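Local coordinates for endolysin B (Mycobacterium phage D29, PDB 3HC7), which hydrolyses the ester linkage between mycolic acids and arabinogalactan in the mycobacterial outer envelope, helping the phage to lyse its host, at residues F115-H127 with A136-L148. Sequence-based numbering, arbitrary orientation.
Sequences FWGNPMRQKGFAH and AAPDTLGILEDRL
Leu-148 lays its CD1 methyl against both the Phe-115 ring, 3.7 Å from CZ, and Asn-118 ND2, which itself sits over one face of that ring, while its CD2 branch meets the methyl end of Met-120 at about a right angle. Met-120, whose bend at chi3 (69°) brings CE to Leu-148 CD2, runs past Leu-144, whose CD1 lies 3.8 Å from both Met-120 CG and Pro-119 CB. Backbone bonds frame this apolar cluster: Leu-144 N donates to Pro-119 O, and Leu-148 N makes a nearly straight bond to Met-120 O (2.9 Å, 175° at the hydrogen). Glycine at 142 lets the two backbones come close, Gly-142 CA lying 3.3 Å from Pro-119 O; its N donates to Arg-121 O (2.8 Å). Arg-147 clasps Gly-142 O side-on with NE and NH2, under the CD2 methyl of Leu-141.

Farther out, the Arg-121 guanidinium is sandwiched by Ala-136 CB and Leu-141 CA. Its NH2 makes a weak bond to Thr-140 OG1 (2.8 Å), NH1 reaches Phe-125 O in the guanidinium plane, and NE is held by Ala-169 O. At the solvent edge, a water links Lys-123 N to Leu-148 O. The loop after strand 110-116 of the central parallel sheet thus packs on 136-148, which carries short strand 140-141, with the side chain of Pro-119 about 6 Å from that of the active-site Ser-82, in a cutinase-like alpha/beta-hydrolase fold.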
ATOM      1  N   PHE A 115       7.375   1.149   1.909  1.00 41.50           N
ATOM      2  CA  PHE A 115       6.132   1.595   1.302  1.00 38.41           C
ATOM      3  C   PHE A 115       6.395   2.763   0.358  1.00 50.56           C
ATOM      4  O   PHE A 115       7.154   3.675   0.692  1.00 49.32           O
ATOM      5  CB  PHE A 115       5.156   2.076   2.374  1.00 37.31           C
ATOM      6  CG  PHE A 115       4.846   1.054   3.430  1.00 40.00           C
ATOM      7  CD1 PHE A 115       3.947   0.026   3.177  1.00 38.03           C
ATOM      8  CD2 PHE A 115       5.434   1.135   4.683  1.00 39.07           C
ATOM      9  CE1 PHE A 115       3.644  -0.910   4.158  1.00 41.89           C
ATOM     10  CE2 PHE A 115       5.133   0.206   5.665  1.00 41.02           C
ATOM     11  CZ  PHE A 115       4.242  -0.822   5.402  1.00 38.75           C
ATOM     12  N   TRP A 116       5.777   2.732  -0.818  1.00 52.01           N
ATOM     13  CA  TRP A 116       5.688   3.918  -1.665  1.00 50.20           C
ATOM     14  C   TRP A 116       4.208   4.223  -1.807  1.00 44.24           C
ATOM     15  O   TRP A 116       3.413   3.299  -1.979  1.00 39.78           O
ATOM     16  CB  TRP A 116       6.246   3.668  -3.068  1.00 46.09           C
ATOM     17  CG  TRP A 116       7.685   3.226  -3.185  1.00 49.57           C
ATOM     18  CD1 TRP A 116       8.794   4.030  -3.271  1.00 50.80           C
ATOM     19  CD2 TRP A 116       8.158   1.879  -3.312  1.00 45.95           C
ATOM     20  NE1 TRP A 116       9.927   3.258  -3.414  1.00 52.70           N
ATOM     21  CE2 TRP A 116       9.563   1.937  -3.442  1.00 51.36           C
ATOM     22  CE3 TRP A 116       7.531   0.631  -3.322  1.00 46.02           C
ATOM     23  CZ2 TRP A 116      10.347   0.790  -3.579  1.00 55.06           C
ATOM     24  CZ3 TRP A 116       8.311  -0.507  -3.455  1.00 46.13           C
ATOM     25  CH2 TRP A 116       9.705  -0.417  -3.580  1.00 54.24           C
ATOM     26  N   GLY A 117       3.843   5.504  -1.748  1.00 50.40           N
ATOM     27  CA  GLY A 117       2.463   5.942  -1.928  1.00 48.02           C
ATOM     28  C   GLY A 117       1.443   5.182  -1.089  1.00 47.19           C
ATOM     29  O   GLY A 117       0.511   4.587  -1.631  1.00 41.66           O
ATOM     30  N   ASN A 118       1.606   5.249   0.230  1.00 39.17           N
ATOM     31  CA  ASN A 118       0.912   4.380   1.189  1.00 32.90           C
ATOM     32  C   ASN A 118      -0.399   4.934   1.791  1.00 34.35           C
ATOM     33  O   ASN A 118      -0.378   5.849   2.620  1.00 34.60           O
ATOM     34  CB  ASN A 118       1.901   4.030   2.318  1.00 34.44           C
ATOM     35  CG  ASN A 118       1.352   3.007   3.286  1.00 39.28           C
ATOM     36  OD1 ASN A 118       0.319   2.394   3.036  1.00 42.63           O
ATOM     37  ND2 ASN A 118       2.046   2.815   4.404  1.00 45.46           N
ATOM     38  N   PRO A 119      -1.550   4.361   1.397  1.00 38.55           N
ATOM     39  CA  PRO A 119      -2.824   4.827   1.959  1.00 35.73           C
ATOM     40  C   PRO A 119      -2.962   4.558   3.458  1.00 33.11           C
ATOM     41  O   PRO A 119      -3.872   5.099   4.083  1.00 33.48           O
ATOM     42  CB  PRO A 119      -3.869   4.030   1.173  1.00 37.98           C
ATOM     43  CG  PRO A 119      -3.183   3.662  -0.103  1.00 40.39           C
ATOM     44  CD  PRO A 119      -1.750   3.412   0.290  1.00 39.98           C
ATOM     45  N   MET A 120      -2.077   3.741   4.025  1.00 32.65           N
ATOM     46  CA  MET A 120      -2.076   3.503   5.463  1.00 32.08           C
ATOM     47  C   MET A 120      -0.902   4.197   6.122  1.00 36.09           C
ATOM     48  O   MET A 120      -0.535   3.858   7.248  1.00 38.63           O
ATOM     49  CB  MET A 120      -1.944   2.008   5.776  1.00 33.86           C
ATOM     50  CG  MET A 120      -3.166   1.160   5.487  1.00 37.00           C
ATOM     51  SD  MET A 120      -2.787  -0.591   5.777  1.00 32.13           S
ATOM     52  CE  MET A 120      -2.599  -0.627   7.560  1.00 26.44           C
ATOM     53  N   ARG A 121      -0.280   5.139   5.428  1.00 34.33           N
ATOM     54  CA  ARG A 121       0.923   5.759   5.976  1.00 44.92           C
ATOM     55  C   ARG A 121       0.667   6.409   7.339  1.00 46.67           C
ATOM     56  O   ARG A 121      -0.263   7.198   7.498  1.00 43.43           O
ATOM     57  CB  ARG A 121       1.523   6.771   5.004  1.00 45.73           C
ATOM     58  CG  ARG A 121       2.850   7.334   5.478  1.00 51.92           C
ATOM     59  CD  ARG A 121       3.472   8.254   4.446  1.00 47.31           C
ATOM     60  NE  ARG A 121       2.715   9.496   4.298  1.00 48.46           N
ATOM     61  CZ  ARG A 121       2.817  10.535   5.122  1.00 51.70           C
ATOM     62  NH1 ARG A 121       3.638  10.489   6.165  1.00 53.32           N
ATOM     63  NH2 ARG A 121       2.094  11.621   4.907  1.00 55.21           N
ATOM     64  N   GLN A 122       1.501   6.057   8.315  1.00 42.79           N
ATOM     65  CA  GLN A 122       1.397   6.581   9.673  1.00 37.53           C
ATOM     66  C   GLN A 122       1.537   8.099   9.664  1.00 47.59           C
ATOM     67  O   GLN A 122       2.230   8.657   8.809  1.00 48.21           O
ATOM     68  CB  GLN A 122       2.482   5.945  10.555  1.00 47.36           C
ATOM     69  CG  GLN A 122       2.731   6.642  11.889  1.00 44.43           C
ATOM     70  CD  GLN A 122       3.764   5.921  12.738  1.00 51.37           C
ATOM     71  OE1 GLN A 122       3.850   4.694  12.721  1.00 50.00           O
ATOM     72  NE2 GLN A 122       4.554   6.683  13.486  1.00 52.83           N
ATOM     73  N   LYS A 123       0.884   8.768  10.611  1.00 52.86           N
ATOM     74  CA  LYS A 123       0.898  10.228  10.646  1.00 55.41           C
ATOM     75  C   LYS A 123       2.310  10.782  10.863  1.00 58.49           C
ATOM     76  O   LYS A 123       2.994  10.406  11.817  1.00 62.00           O
ATOM     77  CB  LYS A 123      -0.037  10.754  11.739  1.00 61.97           C
ATOM     78  CG  LYS A 123      -0.436  12.213  11.545  1.00 71.92           C
ATOM     79  CD  LYS A 123      -0.536  12.956  12.869  1.00 81.79           C
ATOM     80  CE  LYS A 123      -1.431  12.240  13.871  1.00 85.10           C
ATOM     81  NZ  LYS A 123      -1.460  12.958  15.182  1.00 90.09           N
ATOM     82  N   GLY A 124       2.742  11.669   9.970  1.00 57.37           N
ATOM     83  CA  GLY A 124       4.018  12.345  10.118  1.00 66.79           C
ATOM     84  C   GLY A 124       5.242  11.486   9.846  1.00 66.71           C
ATOM     85  O   GLY A 124       6.372  11.917  10.059  1.00 74.37           O
ATOM     86  N   PHE A 125       5.016  10.272   9.361  1.00 55.01           N
ATOM     87  CA  PHE A 125       6.090   9.336   9.060  1.00 55.29           C
ATOM     88  C   PHE A 125       6.349   9.276   7.546  1.00 52.66           C
ATOM     89  O   PHE A 125       5.583   8.652   6.820  1.00 50.33           O
ATOM     90  CB  PHE A 125       5.685   7.957   9.573  1.00 55.48           C
ATOM     91  CG  PHE A 125       6.800   6.954   9.599  1.00 56.01           C
ATOM     92  CD1 PHE A 125       7.384   6.585  10.803  1.00 56.06           C
ATOM     93  CD2 PHE A 125       7.249   6.360   8.432  1.00 55.11           C
ATOM     94  CE1 PHE A 125       8.404   5.653  10.841  1.00 55.36           C
ATOM     95  CE2 PHE A 125       8.280   5.428   8.463  1.00 60.71           C
ATOM     96  CZ  PHE A 125       8.854   5.075   9.670  1.00 55.96           C
ATOM     97  N   ALA A 126       7.425   9.906   7.073  1.00 47.44           N
ATOM     98  CA  ALA A 126       7.733   9.903   5.638  1.00 53.81           C
ATOM     99  C   ALA A 126       9.216  10.096   5.305  1.00 66.10           C
ATOM    100  O   ALA A 126       9.962  10.707   6.071  1.00 72.49           O
ATOM    101  CB  ALA A 126       6.905  10.953   4.924  1.00 46.42           C
ATOM    102  N   HIS A 127       9.625   9.581   4.145  1.00 61.73           N
ATOM    103  CA  HIS A 127      11.005   9.697   3.681  1.00 64.16           C
ATOM    104  C   HIS A 127      11.028  10.217   2.258  1.00 68.97           C
ATOM    105  O   HIS A 127      10.126   9.923   1.473  1.00 66.42           O
ATOM    106  CB  HIS A 127      11.726   8.344   3.727  1.00 64.02           C
ATOM    107  CG  HIS A 127      11.841   7.762   5.101  1.00 68.09           C
ATOM    108  ND1 HIS A 127      11.026   6.745   5.549  1.00 59.94           N
ATOM    109  CD2 HIS A 127      12.682   8.050   6.124  1.00 65.70           C
ATOM    110  CE1 HIS A 127      11.354   6.433   6.790  1.00 56.71           C
ATOM    111  NE2 HIS A 127      12.355   7.213   7.162  1.00 62.41           N
ATOM    112  N   ALA A 136       6.245  14.367   1.712  1.00 72.48           N
ATOM    113  CA  ALA A 136       4.962  14.712   2.318  1.00 70.87           C
ATOM    114  C   ALA A 136       5.146  15.481   3.627  1.00 67.54           C
ATOM    115  O   ALA A 136       6.044  15.179   4.408  1.00 63.70           O
ATOM    116  CB  ALA A 136       4.144  13.453   2.557  1.00 68.55           C
ATOM    117  N   ALA A 137       4.278  16.462   3.863  1.00 69.10           N
ATOM    118  CA  ALA A 137       4.377  17.340   5.031  1.00 67.39           C
ATOM    119  C   ALA A 137       4.071  16.615   6.339  1.00 60.45           C
ATOM    120  O   ALA A 137       3.445  15.556   6.336  1.00 60.92           O
ATOM    121  CB  ALA A 137       3.455  18.539   4.862  1.00 70.43           C
ATOM    122  N   PRO A 138       4.512  17.197   7.462  1.00 63.28           N
ATOM    123  CA  PRO A 138       4.412  16.630   8.813  1.00 64.95           C
ATOM    124  C   PRO A 138       2.991  16.450   9.333  1.00 62.26           C
ATOM    125  O   PRO A 138       2.783  15.601  10.197  1.00 67.43           O
ATOM    126  CB  PRO A 138       5.127  17.670   9.679  1.00 71.29           C
ATOM    127  CG  PRO A 138       6.038  18.386   8.742  1.00 73.94           C
ATOM    128  CD  PRO A 138       5.314  18.432   7.444  1.00 74.26           C
ATOM    129  N   ASP A 139       2.039  17.245   8.861  1.00 66.73           N
ATOM    130  CA  ASP A 139       0.674  17.120   9.370  1.00 75.97           C
ATOM    131  C   ASP A 139      -0.208  16.246   8.477  1.00 70.43           C
ATOM    132  O   ASP A 139      -1.432  16.256   8.601  1.00 74.28           O
ATOM    133  CB  ASP A 139       0.033  18.495   9.626  1.00 81.32           C
ATOM    134  CG  ASP A 139      -0.152  19.308   8.360  1.00 86.81           C
ATOM    135  OD1 ASP A 139       0.587  19.077   7.384  1.00 89.08           O
ATOM    136  OD2 ASP A 139      -1.039  20.190   8.349  1.00 89.12           O
ATOM    137  N   THR A 140       0.425  15.482   7.590  1.00 61.98           N
ATOM    138  CA  THR A 140      -0.310  14.580   6.708  1.00 62.38           C
ATOM    139  C   THR A 140      -0.135  13.109   7.075  1.00 55.31           C
ATOM    140  O   THR A 140       0.840  12.713   7.728  1.00 49.68           O
ATOM    141  CB  THR A 140       0.048  14.777   5.214  1.00 60.35           C
ATOM    142  OG1 THR A 140       1.389  14.339   4.971  1.00 61.19           O
ATOM    143  CG2 THR A 140      -0.099  16.233   4.809  1.00 59.78           C
ATOM    144  N   LEU A 141      -1.099  12.308   6.639  1.00 45.19           N
ATOM    145  CA  LEU A 141      -1.100  10.872   6.883  1.00 44.13           C
ATOM    146  C   LEU A 141      -1.803  10.135   5.749  1.00 46.11           C
ATOM    147  O   LEU A 141      -2.231  10.749   4.769  1.00 50.18           O
ATOM    148  CB  LEU A 141      -1.792  10.547   8.208  1.00 45.36           C
ATOM    149  CG  LEU A 141      -2.940  11.449   8.663  1.00 49.13           C
ATOM    150  CD1 LEU A 141      -3.908  11.735   7.539  1.00 51.34           C
ATOM    151  CD2 LEU A 141      -3.651  10.820   9.849  1.00 41.96           C
ATOM    152  N   GLY A 142      -1.914   8.818   5.889  1.00 38.78           N
ATOM    153  CA  GLY A 142      -2.666   8.029   4.939  1.00 38.65           C
ATOM    154  C   GLY A 142      -4.149   8.315   5.080  1.00 38.36           C
ATOM    155  O   GLY A 142      -4.659   8.551   6.177  1.00 31.62           O
ATOM    156  N   ILE A 143      -4.855   8.294   3.960  1.00 35.93           N
ATOM    157  CA  ILE A 143      -6.292   8.506   3.984  1.00 30.75           C
ATOM    158  C   ILE A 143      -7.055   7.466   4.825  1.00 37.14           C
ATOM    159  O   ILE A 143      -8.019   7.812   5.517  1.00 37.70           O
ATOM    160  CB  ILE A 143      -6.846   8.533   2.555  1.00 35.52           C
ATOM    161  CG1 ILE A 143      -8.310   8.962   2.565  1.00 34.39           C
ATOM    162  CG2 ILE A 143      -6.632   7.179   1.885  1.00 31.46           C
ATOM    163  CD1 ILE A 143      -8.912   9.120   1.186  1.00 30.48           C
ATOM    164  N   LEU A 144      -6.632   6.200   4.774  1.00 33.12           N
ATOM    165  CA  LEU A 144      -7.384   5.110   5.420  1.00 33.01           C
ATOM    166  C   LEU A 144      -7.415   5.226   6.943  1.00 33.08           C
ATOM    167  O   LEU A 144      -6.412   5.557   7.553  1.00 34.48           O
ATOM    168  CB  LEU A 144      -6.812   3.750   5.028  1.00 28.24           C
ATOM    169  CG  LEU A 144      -6.981   3.305   3.576  1.00 34.17           C
ATOM    170  CD1 LEU A 144      -6.202   2.028   3.338  1.00 32.54           C
ATOM    171  CD2 LEU A 144      -8.453   3.096   3.228  1.00 30.92           C
ATOM    172  N   GLU A 145      -8.564   4.940   7.550  1.00 36.92           N
ATOM    173  CA  GLU A 145      -8.726   5.047   9.006  1.00 42.47           C
ATOM    174  C   GLU A 145      -7.969   3.947   9.756  1.00 31.98           C
ATOM    175  O   GLU A 145      -7.567   4.124  10.900  1.00 39.81           O
ATOM    176  CB  GLU A 145     -10.209   5.007   9.389  1.00 48.07           C
ATOM    177  CG  GLU A 145     -11.049   6.145   8.827  1.00 66.39           C
ATOM    178  CD  GLU A 145     -12.518   5.769   8.672  1.00 79.85           C
ATOM    179  OE1 GLU A 145     -12.806   4.749   8.004  1.00 82.36           O
ATOM    180  OE2 GLU A 145     -13.388   6.494   9.209  1.00 83.79           O
ATOM    181  N   ASP A 146      -7.810   2.801   9.108  1.00 34.14           N
ATOM    182  CA  ASP A 146      -6.996   1.709   9.622  1.00 37.46           C
ATOM    183  C   ASP A 146      -5.573   1.899   9.097  1.00 35.56           C
ATOM    184  O   ASP A 146      -5.194   1.320   8.084  1.00 40.95           O
ATOM    185  CB  ASP A 146      -7.569   0.377   9.129  1.00 29.19           C
ATOM    186  CG  ASP A 146      -6.851  -0.828   9.706  1.00 32.41           C
ATOM    187  OD1 ASP A 146      -6.421  -0.774  10.877  1.00 32.60           O
ATOM    188  OD2 ASP A 146      -6.749  -1.848   8.992  1.00 34.83           O
ATOM    189  N   ARG A 147      -4.798   2.733   9.769  1.00 35.36           N
ATOM    190  CA  ARG A 147      -3.467   3.076   9.284  1.00 34.82           C
ATOM    191  C   ARG A 147      -2.398   2.631  10.278  1.00 32.77           C
ATOM    192  O   ARG A 147      -2.699   2.247  11.416  1.00 31.71           O
ATOM    193  CB  ARG A 147      -3.356   4.583   9.012  1.00 32.49           C
ATOM    194  CG  ARG A 147      -3.493   5.453  10.257  1.00 36.24           C
ATOM    195  CD  ARG A 147      -3.252   6.933   9.954  1.00 39.50           C
ATOM    196  NE  ARG A 147      -4.238   7.476   9.017  1.00 41.85           N
ATOM    197  CZ  ARG A 147      -5.433   7.938   9.375  1.00 43.80           C
ATOM    198  NH1 ARG A 147      -5.784   7.929  10.654  1.00 34.90           N
ATOM    199  NH2 ARG A 147      -6.279   8.411   8.458  1.00 36.27           N
ATOM    200  N   LEU A 148      -1.146   2.677   9.838  1.00 30.66           N
ATOM    201  CA  LEU A 148      -0.046   2.220  10.673  1.00 40.73           C
ATOM    202  C   LEU A 148       0.176   3.182  11.832  1.00 45.59           C
ATOM    203  O   LEU A 148      -0.105   4.377  11.722  1.00 47.98           O
ATOM    204  CB  LEU A 148       1.222   2.057   9.831  1.00 42.17           C
ATOM    205  CG  LEU A 148       1.074   0.996   8.735  1.00 33.32           C
ATOM    206  CD1 LEU A 148       2.139   1.136   7.673  1.00 39.04           C
ATOM    207  CD2 LEU A 148       1.082  -0.407   9.333  1.00 36.17           C
TER
HETATM  208  O   HOH W   1      -0.851   6.946  12.210  1.00 46.93           O